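Long-range contacts in AlyGC (Glaciecola chathamensis, PDB 5GKD), which cleaves alginate as a lyase of polysaccharide lyase family 6, probably by beta-elimination: residues Lys57-Gly62 with Gly77-Asp82; Gln63-Leu68 with Thr85-Val90; Asn308-Asn313 with Asn340-Leu345. One frame throughout, in Å; residues are numbered along the deposited sequence.

The chain enters contact 1 along 57-62 and passes directly into 63-68, the first half of contact 2. It then runs on to 77-82, which closes contact 1, and to 85-90, which closes contact 2. The two loops therefore cross rather than nest. Both tie one coil of a parallel beta-helix to the next, each on a different face. They meet through F80, which packs on L66 and V90. Contact 3 comes later in the chain, in series with both. It joins 308-313 to 340-345 on successive coils, and its centre is about 46 Å from that of contact 1 and about 43 Å from that of contact 2.

Contact 1 (Lys57-Gly62 with Gly77-Asp82); sequences KVFLTG and GLVFKD
The side chain of K81 lies across one face of the F59 ring. Its CG sits between the backbone N and the carbonyl carbon (chi1 73°), and the rest runs extended over the ring. CE comes to 3.4 Å from F59 CD1. NZ ends over the same face, 3.9 Å from the F59 ring centroid, in a cation-pi contact. V79 fills the hollow beside the ring, with its CB 3.8 Å from F59 CD1, and loop residues W426 and Y427 touch it. On the other face of the sheet L60 and F80 lie side by side. L60 CB rests over the F80 ring in a CH-pi contact, and L60 CD2 meets F80 CE2 at 3.9 Å. V58 and L78 also lie side by side, with V58 CG1 3.8 Å from L78 CD2.

The backbones pair as parallel strands, two successive coils of a parallel beta-helix. L60 N bonds V79 O at 2.8 Å, and G62 N bonds D82 O at 2.9 Å. A water donates to both V58 O and G77 O. Strand 29-32 continues the pairing beyond 58-62. Strand 105-112 touches V79 and F80 through V110 and I111.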
ATOM      1  N   LYS A  57       3.263  24.351 -28.573  1.00 22.17           N
ATOM      2  CA  LYS A  57       1.824  24.144 -28.707  1.00 21.88           C
ATOM      3  C   LYS A  57       1.444  22.714 -29.070  1.00 20.46           C
ATOM      4  O   LYS A  57       0.254  22.435 -29.260  1.00 24.60           O
ATOM      5  CB  LYS A  57       1.239  25.102 -29.757  1.00 22.54           C
ATOM      6  CG  LYS A  57       1.316  26.569 -29.355  1.00 23.95           C
ATOM      7  CD  LYS A  57       0.738  27.500 -30.417  1.00 27.96           C
ATOM      8  CE  LYS A  57       0.582  28.911 -29.863  1.00 36.65           C
ATOM      9  NZ  LYS A  57       0.218  29.930 -30.892  1.00 49.37           N
ATOM     10  N   VAL A  58       2.410  21.813 -29.217  1.00 21.81           N
ATOM     11  CA  VAL A  58       2.147  20.394 -29.445  1.00 17.30           C
ATOM     12  C   VAL A  58       2.501  19.653 -28.170  1.00 19.87           C
ATOM     13  O   VAL A  58       3.675  19.568 -27.781  1.00 20.27           O
ATOM     14  CB  VAL A  58       2.931  19.841 -30.641  1.00 18.95           C
ATOM     15  CG1 VAL A  58       2.770  18.337 -30.736  1.00 17.05           C
ATOM     16  CG2 VAL A  58       2.493  20.528 -31.918  1.00 18.14           C
ATOM     17  N   PHE A  59       1.486  19.097 -27.533  1.00 20.35           N
ATOM     18  CA  PHE A  59       1.625  18.365 -26.291  1.00 19.18           C
ATOM     19  C   PHE A  59       1.316  16.905 -26.537  1.00 18.92           C
ATOM     20  O   PHE A  59       0.334  16.585 -27.212  1.00 24.03           O
ATOM     21  CB  PHE A  59       0.675  18.925 -25.229  1.00 20.48           C
ATOM     22  CG  PHE A  59       0.860  20.378 -24.981  1.00 21.63           C
ATOM     23  CD1 PHE A  59       1.903  20.828 -24.190  1.00 20.71           C
ATOM     24  CD2 PHE A  59       0.001  21.305 -25.547  1.00 24.16           C
ATOM     25  CE1 PHE A  59       2.080  22.167 -23.956  1.00 23.61           C
ATOM     26  CE2 PHE A  59       0.184  22.657 -25.318  1.00 25.55           C
ATOM     27  CZ  PHE A  59       1.226  23.085 -24.519  1.00 25.48           C
ATOM     28  N   LEU A  60       2.144  16.035 -25.991  1.00 19.80           N
ATOM     29  CA  LEU A  60       1.893  14.604 -25.984  1.00 18.21           C
ATOM     30  C   LEU A  60       1.625  14.217 -24.540  1.00 20.40           C
ATOM     31  O   LEU A  60       2.521  14.305 -23.695  1.00 16.64           O
ATOM     32  CB  LEU A  60       3.060  13.821 -26.574  1.00 15.72           C
ATOM     33  CG  LEU A  60       2.957  13.637 -28.087  1.00 20.42           C
ATOM     34  CD1 LEU A  60       3.156  14.952 -28.778  1.00 19.82           C
ATOM     35  CD2 LEU A  60       3.926  12.609 -28.614  1.00 19.40           C
ATOM     36  N   THR A  61       0.397  13.786 -24.263  1.00 17.23           N
ATOM     37  CA  THR A  61      -0.094  13.628 -22.902  1.00 18.24           C
ATOM     38  C   THR A  61      -0.621  12.210 -22.683  1.00 18.75           C
ATOM     39  O   THR A  61      -0.678  11.384 -23.598  1.00 20.13           O
ATOM     40  CB  THR A  61      -1.196  14.649 -22.581  1.00 21.87           C
ATOM     41  OG1 THR A  61      -2.378  14.362 -23.353  1.00 21.62           O
ATOM     42  CG2 THR A  61      -0.723  16.061 -22.876  1.00 18.34           C
ATOM     43  N   GLY A  62      -1.006  11.933 -21.449  1.00 18.15           N
ATOM     44  CA  GLY A  62      -1.462  10.596 -21.117  1.00 21.43           C
ATOM     45  C   GLY A  62      -0.353   9.591 -21.322  1.00 20.58           C
ATOM     46  O   GLY A  62       0.822   9.867 -21.061  1.00 18.39           O
ATOM     47  N   GLY A  77      10.617  19.908 -31.161  1.00 17.91           N
ATOM     48  CA  GLY A  77       9.478  20.775 -30.914  1.00 19.13           C
ATOM     49  C   GLY A  77       8.267  20.098 -30.322  1.00 19.55           C
ATOM     50  O   GLY A  77       7.140  20.402 -30.728  1.00 21.97           O
ATOM     51  N   LEU A  78       8.469  19.183 -29.376  1.00 15.58           N
ATOM     52  CA  LEU A  78       7.386  18.492 -28.688  1.00 17.86           C
ATOM     53  C   LEU A  78       7.503  18.720 -27.187  1.00 17.46           C
ATOM     54  O   LEU A  78       8.599  18.930 -26.656  1.00 20.11           O
ATOM     55  CB  LEU A  78       7.414  16.976 -28.976  1.00 18.04           C
ATOM     56  CG  LEU A  78       7.537  16.528 -30.439  1.00 17.05           C
ATOM     57  CD1 LEU A  78       7.659  15.016 -30.541  1.00 12.91           C
ATOM     58  CD2 LEU A  78       6.344  17.054 -31.239  1.00 18.51           C
ATOM     59  N   VAL A  79       6.367  18.651 -26.508  1.00 18.21           N
ATOM     60  CA  VAL A  79       6.288  18.740 -25.057  1.00 15.88           C
ATOM     61  C   VAL A  79       5.550  17.506 -24.551  1.00 19.46           C
ATOM     62  O   VAL A  79       4.381  17.295 -24.904  1.00 17.82           O
ATOM     63  CB  VAL A  79       5.567  20.013 -24.590  1.00 18.14           C
ATOM     64  CG1 VAL A  79       5.489  20.044 -23.056  1.00 15.53           C
ATOM     65  CG2 VAL A  79       6.266  21.265 -25.118  1.00 18.23           C
ATOM     66  N   PHE A  80       6.223  16.692 -23.732  1.00 18.63           N
ATOM     67  CA  PHE A  80       5.556  15.638 -22.976  1.00 16.05           C
ATOM     68  C   PHE A  80       5.216  16.183 -21.593  1.00 18.24           C
ATOM     69  O   PHE A  80       6.096  16.663 -20.874  1.00 18.57           O
ATOM     70  CB  PHE A  80       6.410  14.375 -22.843  1.00 15.65           C
ATOM     71  CG  PHE A  80       6.755  13.712 -24.145  1.00 15.82           C
ATOM     72  CD1 PHE A  80       7.747  14.238 -24.973  1.00 18.11           C
ATOM     73  CD2 PHE A  80       6.128  12.548 -24.526  1.00 16.67           C
ATOM     74  CE1 PHE A  80       8.064  13.636 -26.182  1.00 15.03           C
ATOM     75  CE2 PHE A  80       6.447  11.930 -25.726  1.00 19.01           C
ATOM     76  CZ  PHE A  80       7.416  12.473 -26.550  1.00 17.34           C
ATOM     77  N   LYS A  81       3.939  16.108 -21.230  1.00 18.64           N
ATOM     78  CA  LYS A  81       3.445  16.561 -19.936  1.00 19.53           C
ATOM     79  C   LYS A  81       2.105  15.884 -19.701  1.00 18.51           C
ATOM     80  O   LYS A  81       1.534  15.284 -20.612  1.00 18.18           O
ATOM     81  CB  LYS A  81       3.301  18.088 -19.890  1.00 19.76           C
ATOM     82  CG  LYS A  81       2.117  18.604 -20.701  1.00 20.96           C
ATOM     83  CD  LYS A  81       1.920  20.103 -20.516  1.00 24.00           C
ATOM     84  CE  LYS A  81       0.565  20.525 -21.050  1.00 28.49           C
ATOM     85  NZ  LYS A  81       0.328  21.997 -20.946  1.00 35.55           N
ATOM     86  N   ASP A  82       1.603  16.006 -18.473  1.00 22.46           N
ATOM     87  CA  ASP A  82       0.292  15.467 -18.078  1.00 19.15           C
ATOM     88  C   ASP A  82       0.148  14.005 -18.476  1.00 18.43           C
ATOM     89  O   ASP A  82      -0.838  13.605 -19.091  1.00 19.57           O
ATOM     90  CB  ASP A  82      -0.853  16.289 -18.671  1.00 20.20           C
ATOM     91  CG  ASP A  82      -0.828  17.741 -18.235  1.00 23.39           C
ATOM     92  OD1 ASP A  82      -0.334  18.044 -17.134  1.00 28.15           O
ATOM     93  OD2 ASP A  82      -1.316  18.586 -19.001  1.00 27.80           O
TER
HETATM   94  O   HOH W   1       5.433  21.468 -28.769  1.00 17.02           O

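Contact 2 (Gln63-Leu68 with Thr85-Val90); sequences QSNLRL and TPTGEV. With PO4 (phosphate ion), chain I.
T85 OG1 is gripped from several sides, and one of its partners is N65 across the contact. It donates to E89 O at 2.7 Å, from 58° out of the carbonyl plane. It accepts from T87 N at 3.2 Å, which makes an ST turn. N65 ND2 adds a weak bond to it at 3.4 Å. The contact joins successive coils of a parallel beta-helix, the fold of the pectate lyase-like clan. The start of one coil's strand meets the bend that leads into the next.

N65 points its side chain into this bend. With chi1 at 64°, its CG stands between the backbone N and the carbonyl carbon, and its ND2 reaches both threonine hydroxyls. ND2 makes a second weak bond, to T87 OG1, at 3.1 Å. The side chain of N65 crosses that of T87 at about a right angle and that of T85 obliquely.

P86 packs beside the backbone and side chain of Q63, with its CD 3.8 Å from Q63 CB. K475 of the second subunit packs on P86 and T87, so this bend also lies at the dimer contact. At the far end of the bend, L66 N bonds V90 O at 2.7 Å, nearly in line with the carbonyl.

R67 turns to a phosphate, probably from the crystallisation liquor, which R95 also binds. R67 NH1 also bonds R95 O. The phosphorus lies in the guanidinium plane, at its edge. R67 NH1 bonds phosphate O3 at 2.8 Å, and R67 NH2 bonds phosphate O1 at 2.7 Å, with an N-H...O angle of 167°.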
ATOM      1  N   GLN A  63      -0.721   8.412 -21.820  1.00 21.94           N
ATOM      2  CA  GLN A  63       0.246   7.329 -22.015  1.00 22.22           C
ATOM      3  C   GLN A  63       0.834   7.426 -23.419  1.00 20.31           C
ATOM      4  O   GLN A  63       0.611   6.587 -24.283  1.00 23.00           O
ATOM      5  CB  GLN A  63      -0.391   5.973 -21.740  1.00 19.73           C
ATOM      6  CG  GLN A  63      -0.426   5.640 -20.257  1.00 23.31           C
ATOM      7  CD  GLN A  63      -1.181   6.700 -19.465  1.00 25.56           C
ATOM      8  OE1 GLN A  63      -2.412   6.743 -19.492  1.00 30.44           O
ATOM      9  NE2 GLN A  63      -0.451   7.588 -18.809  1.00 24.58           N
ATOM     10  N   SER A  64       1.600   8.499 -23.620  1.00 20.44           N
ATOM     11  CA  SER A  64       2.326   8.791 -24.845  1.00 18.28           C
ATOM     12  C   SER A  64       3.796   8.462 -24.652  1.00 19.30           C
ATOM     13  O   SER A  64       4.303   8.443 -23.529  1.00 18.80           O
ATOM     14  CB  SER A  64       2.192  10.264 -25.232  1.00 16.85           C
ATOM     15  OG  SER A  64       0.886  10.604 -25.609  1.00 19.87           O
ATOM     16  N   ASN A  65       4.478   8.209 -25.763  1.00 17.28           N
ATOM     17  CA  ASN A  65       5.919   7.995 -25.739  1.00 19.95           C
ATOM     18  C   ASN A  65       6.432   8.142 -27.168  1.00 18.51           C
ATOM     19  O   ASN A  65       5.672   8.451 -28.087  1.00 20.05           O
ATOM     20  CB  ASN A  65       6.277   6.643 -25.106  1.00 21.66           C
ATOM     21  CG  ASN A  65       5.760   5.443 -25.904  1.00 21.53           C
ATOM     22  OD1 ASN A  65       5.448   5.546 -27.082  1.00 21.47           O
ATOM     23  ND2 ASN A  65       5.680   4.294 -25.246  1.00 20.16           N
ATOM     24  N   LEU A  66       7.735   7.941 -27.345  1.00 19.88           N
ATOM     25  CA  LEU A  66       8.376   8.148 -28.640  1.00 19.30           C
ATOM     26  C   LEU A  66       9.483   7.127 -28.845  1.00 19.05           C
ATOM     27  O   LEU A  66      10.315   6.918 -27.956  1.00 19.06           O
ATOM     28  CB  LEU A  66       8.943   9.566 -28.757  1.00 18.11           C
ATOM     29  CG  LEU A  66       9.899   9.876 -29.919  1.00 17.80           C
ATOM     30  CD1 LEU A  66       9.218   9.697 -31.259  1.00 16.86           C
ATOM     31  CD2 LEU A  66      10.459  11.283 -29.793  1.00 17.47           C
ATOM     32  N   ARG A  67       9.476   6.482 -30.006  1.00 17.49           N
ATOM     33  CA  ARG A  67      10.541   5.571 -30.401  1.00 15.59           C
ATOM     34  C   ARG A  67      11.064   6.006 -31.757  1.00 17.27           C
ATOM     35  O   ARG A  67      10.276   6.304 -32.658  1.00 19.56           O
ATOM     36  CB  ARG A  67      10.057   4.120 -30.444  1.00 17.00           C
ATOM     37  CG  ARG A  67       9.822   3.510 -29.057  1.00 18.40           C
ATOM     38  CD  ARG A  67       9.255   2.108 -29.131  1.00 19.66           C
ATOM     39  NE  ARG A  67       7.922   2.096 -29.723  1.00 21.05           N
ATOM     40  CZ  ARG A  67       7.345   1.036 -30.282  1.00 24.33           C
ATOM     41  NH1 ARG A  67       7.990  -0.128 -30.355  1.00 23.90           N
ATOM     42  NH2 ARG A  67       6.120   1.147 -30.781  1.00 22.93           N
ATOM     43  N   LEU A  68      12.385   6.094 -31.882  1.00 17.93           N
ATOM     44  CA  LEU A  68      13.051   6.326 -33.157  1.00 19.60           C
ATOM     45  C   LEU A  68      13.649   5.019 -33.657  1.00 19.68           C
ATOM     46  O   LEU A  68      14.216   4.258 -32.875  1.00 19.17           O
ATOM     47  CB  LEU A  68      14.166   7.368 -33.034  1.00 18.26           C
ATOM     48  CG  LEU A  68      13.785   8.824 -32.825  1.00 19.57           C
ATOM     49  CD1 LEU A  68      13.402   9.071 -31.367  1.00 18.05           C
ATOM     50  CD2 LEU A  68      14.907   9.775 -33.263  1.00 15.19           C
ATOM     51  N   THR A  85       4.881   7.406 -19.591  1.00 19.58           N
ATOM     52  CA  THR A  85       5.006   6.389 -20.618  1.00 18.53           C
ATOM     53  C   THR A  85       4.433   5.062 -20.124  1.00 21.25           C
ATOM     54  O   THR A  85       4.657   4.674 -18.975  1.00 22.50           O
ATOM     55  CB  THR A  85       6.457   6.186 -21.039  1.00 18.48           C
ATOM     56  OG1 THR A  85       6.488   5.182 -22.062  1.00 19.89           O
ATOM     57  CG2 THR A  85       7.339   5.733 -19.860  1.00 15.51           C
ATOM     58  N   PRO A  86       3.664   4.361 -20.960  1.00 21.03           N
ATOM     59  CA  PRO A  86       3.213   3.013 -20.600  1.00 21.04           C
ATOM     60  C   PRO A  86       4.284   1.946 -20.788  1.00 25.02           C
ATOM     61  O   PRO A  86       4.072   0.800 -20.363  1.00 23.21           O
ATOM     62  CB  PRO A  86       2.038   2.787 -21.557  1.00 19.66           C
ATOM     63  CG  PRO A  86       2.431   3.541 -22.760  1.00 22.17           C
ATOM     64  CD  PRO A  86       3.168   4.769 -22.286  1.00 18.79           C
ATOM     65  N   THR A  87       5.418   2.269 -21.412  1.00 21.47           N
ATOM     66  CA  THR A  87       6.481   1.286 -21.590  1.00 21.36           C
ATOM     67  C   THR A  87       7.609   1.568 -20.597  1.00 20.86           C
ATOM     68  O   THR A  87       7.396   2.186 -19.540  1.00 20.88           O
ATOM     69  CB  THR A  87       6.967   1.273 -23.051  1.00 22.92           C
ATOM     70  OG1 THR A  87       7.507   2.544 -23.404  1.00 22.05           O
ATOM     71  CG2 THR A  87       5.824   0.945 -24.010  1.00 19.05           C
ATOM     72  N   GLY A  88       8.810   1.107 -20.930  1.00 21.97           N
ATOM     73  CA  GLY A  88       9.942   1.343 -20.065  1.00 20.42           C
ATOM     74  C   GLY A  88      10.551   2.718 -20.198  1.00 22.16           C
ATOM     75  O   GLY A  88      11.322   3.117 -19.323  1.00 22.37           O
ATOM     76  N   GLU A  89      10.214   3.455 -21.261  1.00 19.76           N
ATOM     77  CA  GLU A  89      10.905   4.699 -21.584  1.00 21.22           C
ATOM     78  C   GLU A  89       9.943   5.669 -22.247  1.00 17.39           C
ATOM     79  O   GLU A  89       9.058   5.264 -22.992  1.00 19.65           O
ATOM     80  CB  GLU A  89      12.090   4.493 -22.544  1.00 21.59           C
ATOM     81  CG  GLU A  89      12.937   3.277 -22.300  1.00 27.80           C
ATOM     82  CD  GLU A  89      12.346   1.996 -22.837  1.00 31.95           C
ATOM     83  OE1 GLU A  89      11.617   2.040 -23.853  1.00 28.38           O
ATOM     84  OE2 GLU A  89      12.620   0.940 -22.229  1.00 39.10           O
ATOM     85  N   VAL A  90      10.169   6.960 -22.014  1.00 18.95           N
ATOM     86  CA  VAL A  90       9.425   7.988 -22.738  1.00 17.14           C
ATOM     87  C   VAL A  90       9.966   8.161 -24.147  1.00 19.72           C
ATOM     88  O   VAL A  90       9.208   8.138 -25.122  1.00 19.64           O
ATOM     89  CB  VAL A  90       9.465   9.317 -21.969  1.00 18.29           C
ATOM     90  CG1 VAL A  90       8.620  10.356 -22.690  1.00 16.78           C
ATOM     91  CG2 VAL A  90       8.989   9.102 -20.553  1.00 15.42           C
TER
HETATM   92  P   PO4 I 805       5.682  -2.433 -31.976  1.00 50.60           P
HETATM   93  O1  PO4 I 805       4.941  -1.174 -31.589  1.00 44.39           O
HETATM   94  O2  PO4 I 805       5.222  -2.896 -33.338  1.00 44.99           O
HETATM   95  O3  PO4 I 805       7.175  -2.197 -32.024  1.00 35.36           O
HETATM   96  O4  PO4 I 805       5.384  -3.488 -30.945  1.00 50.95           O
HETATM   97  O   HOH W   2       9.672   5.142 -25.868  1.00 18.80           O

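Contact 3 (Asn308-Asn313 with Asn340-Leu345)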
ATOM      1  N   ASN A 308      46.169   4.607 -11.477  1.00 23.66           N
ATOM      2  CA  ASN A 308      46.569   5.564 -12.505  1.00 21.24           C
ATOM      3  C   ASN A 308      45.505   6.647 -12.718  1.00 22.33           C
ATOM      4  O   ASN A 308      45.166   7.006 -13.847  1.00 22.93           O
ATOM      5  CB  ASN A 308      46.896   4.839 -13.818  1.00 22.26           C
ATOM      6  CG  ASN A 308      47.565   5.736 -14.840  1.00 23.44           C
ATOM      7  OD1 ASN A 308      48.274   6.664 -14.491  1.00 26.33           O
ATOM      8  ND2 ASN A 308      47.328   5.464 -16.108  1.00 27.62           N
ATOM      9  N   ALA A 309      44.960   7.170 -11.630  1.00 22.10           N
ATOM     10  CA  ALA A 309      44.207   8.416 -11.713  1.00 21.31           C
ATOM     11  C   ALA A 309      45.154   9.595 -11.915  1.00 21.20           C
ATOM     12  O   ALA A 309      46.291   9.596 -11.439  1.00 23.23           O
ATOM     13  CB  ALA A 309      43.380   8.636 -10.446  1.00 16.63           C
ATOM     14  N   LEU A 310      44.673  10.608 -12.627  1.00 21.26           N
ATOM     15  CA  LEU A 310      45.417  11.846 -12.852  1.00 23.60           C
ATOM     16  C   LEU A 310      44.500  13.019 -12.530  1.00 23.60           C
ATOM     17  O   LEU A 310      43.484  13.227 -13.205  1.00 22.94           O
ATOM     18  CB  LEU A 310      45.922  11.921 -14.290  1.00 24.41           C
ATOM     19  CG  LEU A 310      47.129  12.773 -14.701  1.00 30.79           C
ATOM     20  CD1 LEU A 310      46.751  13.587 -15.922  1.00 31.34           C
ATOM     21  CD2 LEU A 310      47.713  13.661 -13.609  1.00 27.07           C
ATOM     22  N   ILE A 311      44.849  13.777 -11.506  1.00 20.75           N
ATOM     23  CA  ILE A 311      44.002  14.841 -10.973  1.00 20.63           C
ATOM     24  C   ILE A 311      44.824  16.126 -11.036  1.00 21.84           C
ATOM     25  O   ILE A 311      45.660  16.370 -10.162  1.00 19.53           O
ATOM     26  CB  ILE A 311      43.539  14.527  -9.541  1.00 17.37           C
ATOM     27  CG1 ILE A 311      42.872  13.147  -9.492  1.00 21.48           C
ATOM     28  CG2 ILE A 311      42.617  15.597  -9.023  1.00 17.73           C
ATOM     29  CD1 ILE A 311      42.413  12.688  -8.131  1.00 18.21           C
ATOM     30  N   GLU A 312      44.618  16.954 -12.063  1.00 20.84           N
ATOM     31  CA  GLU A 312      45.482  18.117 -12.204  1.00 23.05           C
ATOM     32  C   GLU A 312      44.698  19.355 -12.601  1.00 22.30           C
ATOM     33  O   GLU A 312      43.648  19.279 -13.236  1.00 23.20           O
ATOM     34  CB  GLU A 312      46.634  17.862 -13.208  1.00 25.90           C
ATOM     35  CG  GLU A 312      46.247  17.924 -14.660  1.00 33.93           C
ATOM     36  CD  GLU A 312      47.240  17.216 -15.574  1.00 39.44           C
ATOM     37  OE1 GLU A 312      48.373  16.891 -15.125  1.00 35.49           O
ATOM     38  OE2 GLU A 312      46.857  16.969 -16.738  1.00 38.74           O
ATOM     39  N   ASN A 313      45.224  20.504 -12.186  1.00 22.51           N
ATOM     40  CA  ASN A 313      44.691  21.822 -12.550  1.00 22.39           C
ATOM     41  C   ASN A 313      43.213  21.992 -12.210  1.00 24.82           C
ATOM     42  O   ASN A 313      42.481  22.688 -12.906  1.00 22.46           O
ATOM     43  CB  ASN A 313      44.944  22.110 -14.024  1.00 21.25           C
ATOM     44  CG  ASN A 313      46.411  22.346 -14.299  1.00 24.19           C
ATOM     45  OD1 ASN A 313      47.113  21.461 -14.759  1.00 22.98           O
ATOM     46  ND2 ASN A 313      46.882  23.542 -13.977  1.00 20.96           N
ATOM     47  N   ASN A 340      48.367  10.292  -9.439  1.00 24.28           N
ATOM     48  CA  ASN A 340      49.059  11.578  -9.383  1.00 21.97           C
ATOM     49  C   ASN A 340      48.066  12.715  -9.219  1.00 20.89           C
ATOM     50  O   ASN A 340      47.087  12.794  -9.958  1.00 22.01           O
ATOM     51  CB  ASN A 340      49.890  11.810 -10.649  1.00 25.59           C
ATOM     52  CG  ASN A 340      51.109  10.902 -10.720  1.00 29.39           C
ATOM     53  OD1 ASN A 340      52.151  11.208 -10.140  1.00 30.86           O
ATOM     54  ND2 ASN A 340      50.974   9.775 -11.401  1.00 25.34           N
ATOM     55  N   MET A 341      48.352  13.624  -8.285  1.00 27.77           N
ATOM     56  CA  MET A 341      47.548  14.823  -8.068  1.00 22.95           C
ATOM     57  C   MET A 341      48.470  16.044  -8.059  1.00 22.24           C
ATOM     58  O   MET A 341      49.221  16.246  -7.096  1.00 21.13           O
ATOM     59  CB  MET A 341      46.755  14.708  -6.765  1.00 19.80           C
ATOM     60  CG  MET A 341      45.871  15.893  -6.489  1.00 18.20           C
ATOM     61  SD  MET A 341      44.500  15.517  -5.380  1.00 23.61           S
ATOM     62  CE  MET A 341      43.849  17.169  -5.132  1.00 20.08           C
ATOM     63  N   ASN A 342      48.394  16.867  -9.112  1.00 20.53           N
ATOM     64  CA  ASN A 342      49.354  17.939  -9.359  1.00 21.23           C
ATOM     65  C   ASN A 342      48.656  19.228  -9.767  1.00 24.12           C
ATOM     66  O   ASN A 342      47.592  19.205 -10.388  1.00 24.29           O
ATOM     67  CB  ASN A 342      50.336  17.615 -10.494  1.00 22.80           C
ATOM     68  CG  ASN A 342      50.766  16.185 -10.505  1.00 30.32           C
ATOM     69  OD1 ASN A 342      51.282  15.677  -9.513  1.00 35.15           O
ATOM     70  ND2 ASN A 342      50.549  15.509 -11.627  1.00 27.84           N
ATOM     71  N   ASN A 343      49.305  20.354  -9.460  1.00 22.49           N
ATOM     72  CA  ASN A 343      48.946  21.672  -9.991  1.00 23.92           C
ATOM     73  C   ASN A 343      47.505  22.063  -9.678  1.00 23.21           C
ATOM     74  O   ASN A 343      46.891  22.840 -10.404  1.00 24.13           O
ATOM     75  CB  ASN A 343      49.218  21.742 -11.493  1.00 24.32           C
ATOM     76  CG  ASN A 343      50.684  21.572 -11.812  1.00 28.31           C
ATOM     77  OD1 ASN A 343      51.142  20.473 -12.104  1.00 37.44           O
ATOM     78  ND2 ASN A 343      51.436  22.661 -11.736  1.00 29.09           N
ATOM     79  N   ASN A 344      46.966  21.542  -8.586  1.00 22.31           N
ATOM     80  CA  ASN A 344      45.647  21.924  -8.122  1.00 22.34           C
ATOM     81  C   ASN A 344      45.730  23.135  -7.191  1.00 24.16           C
ATOM     82  O   ASN A 344      46.784  23.477  -6.658  1.00 24.78           O
ATOM     83  CB  ASN A 344      44.969  20.738  -7.433  1.00 20.81           C
ATOM     84  CG  ASN A 344      44.774  19.551  -8.388  1.00 21.11           C
ATOM     85  OD1 ASN A 344      43.902  19.580  -9.249  1.00 23.47           O
ATOM     86  ND2 ASN A 344      45.607  18.541  -8.261  1.00 19.99           N
ATOM     87  N   LEU A 345      44.589  23.779  -6.999  1.00 21.65           N
ATOM     88  CA  LEU A 345      44.482  24.970  -6.173  1.00 22.33           C
ATOM     89  C   LEU A 345      43.341  24.773  -5.194  1.00 22.29           C
ATOM     90  O   LEU A 345      42.196  24.549  -5.602  1.00 21.89           O
ATOM     91  CB  LEU A 345      44.258  26.221  -7.025  1.00 20.45           C
ATOM     92  CG  LEU A 345      43.880  27.508  -6.286  1.00 22.74           C
ATOM     93  CD1 LEU A 345      45.023  28.057  -5.462  1.00 19.12           C
ATOM     94  CD2 LEU A 345      43.412  28.568  -7.270  1.00 20.72           C
TER
HETATM   95  O   HOH W   3      48.381   9.290 -12.926  1.00 27.47           O
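I311 O takes two bonds, from N342 N at 3.0 Å and from N344 ND2 at 2.9 Å. The two donors reach it from opposite faces of the carbonyl plane. The N344 bond is nearly straight (171°), and the oxygen lies close to the amide plane of N344. N344 CG stands anti to the carbonyl carbon (chi1 -61°), which brings the amide to I311. I311 N bonds N340 O at 2.9 Å, as expected of parallel strands. I311 and M341 pack beside this pairing, with I311 CB 4.1 Å from M341 CG. N313 and N343 run side by side with their amide planes 8° apart, and N313 ND2 is held by G409 O.

Further out, N344 OD1 accepts from N314 N of the neighbouring coil. With an alanine here, I311 O would probably be left with one donor fewer and N314 N without its mate, so that the bend is less firmly held. N369 repeats the pattern one coil on, bonding M341 O and N344 N, as in the asparagine ladders of parallel beta-helices. Strand 271-278 pairs with 310-317 on one side, and strand 364-372 with 339-347 on the other. Strand 289-292 meets I311 and M341 through V291 and L289.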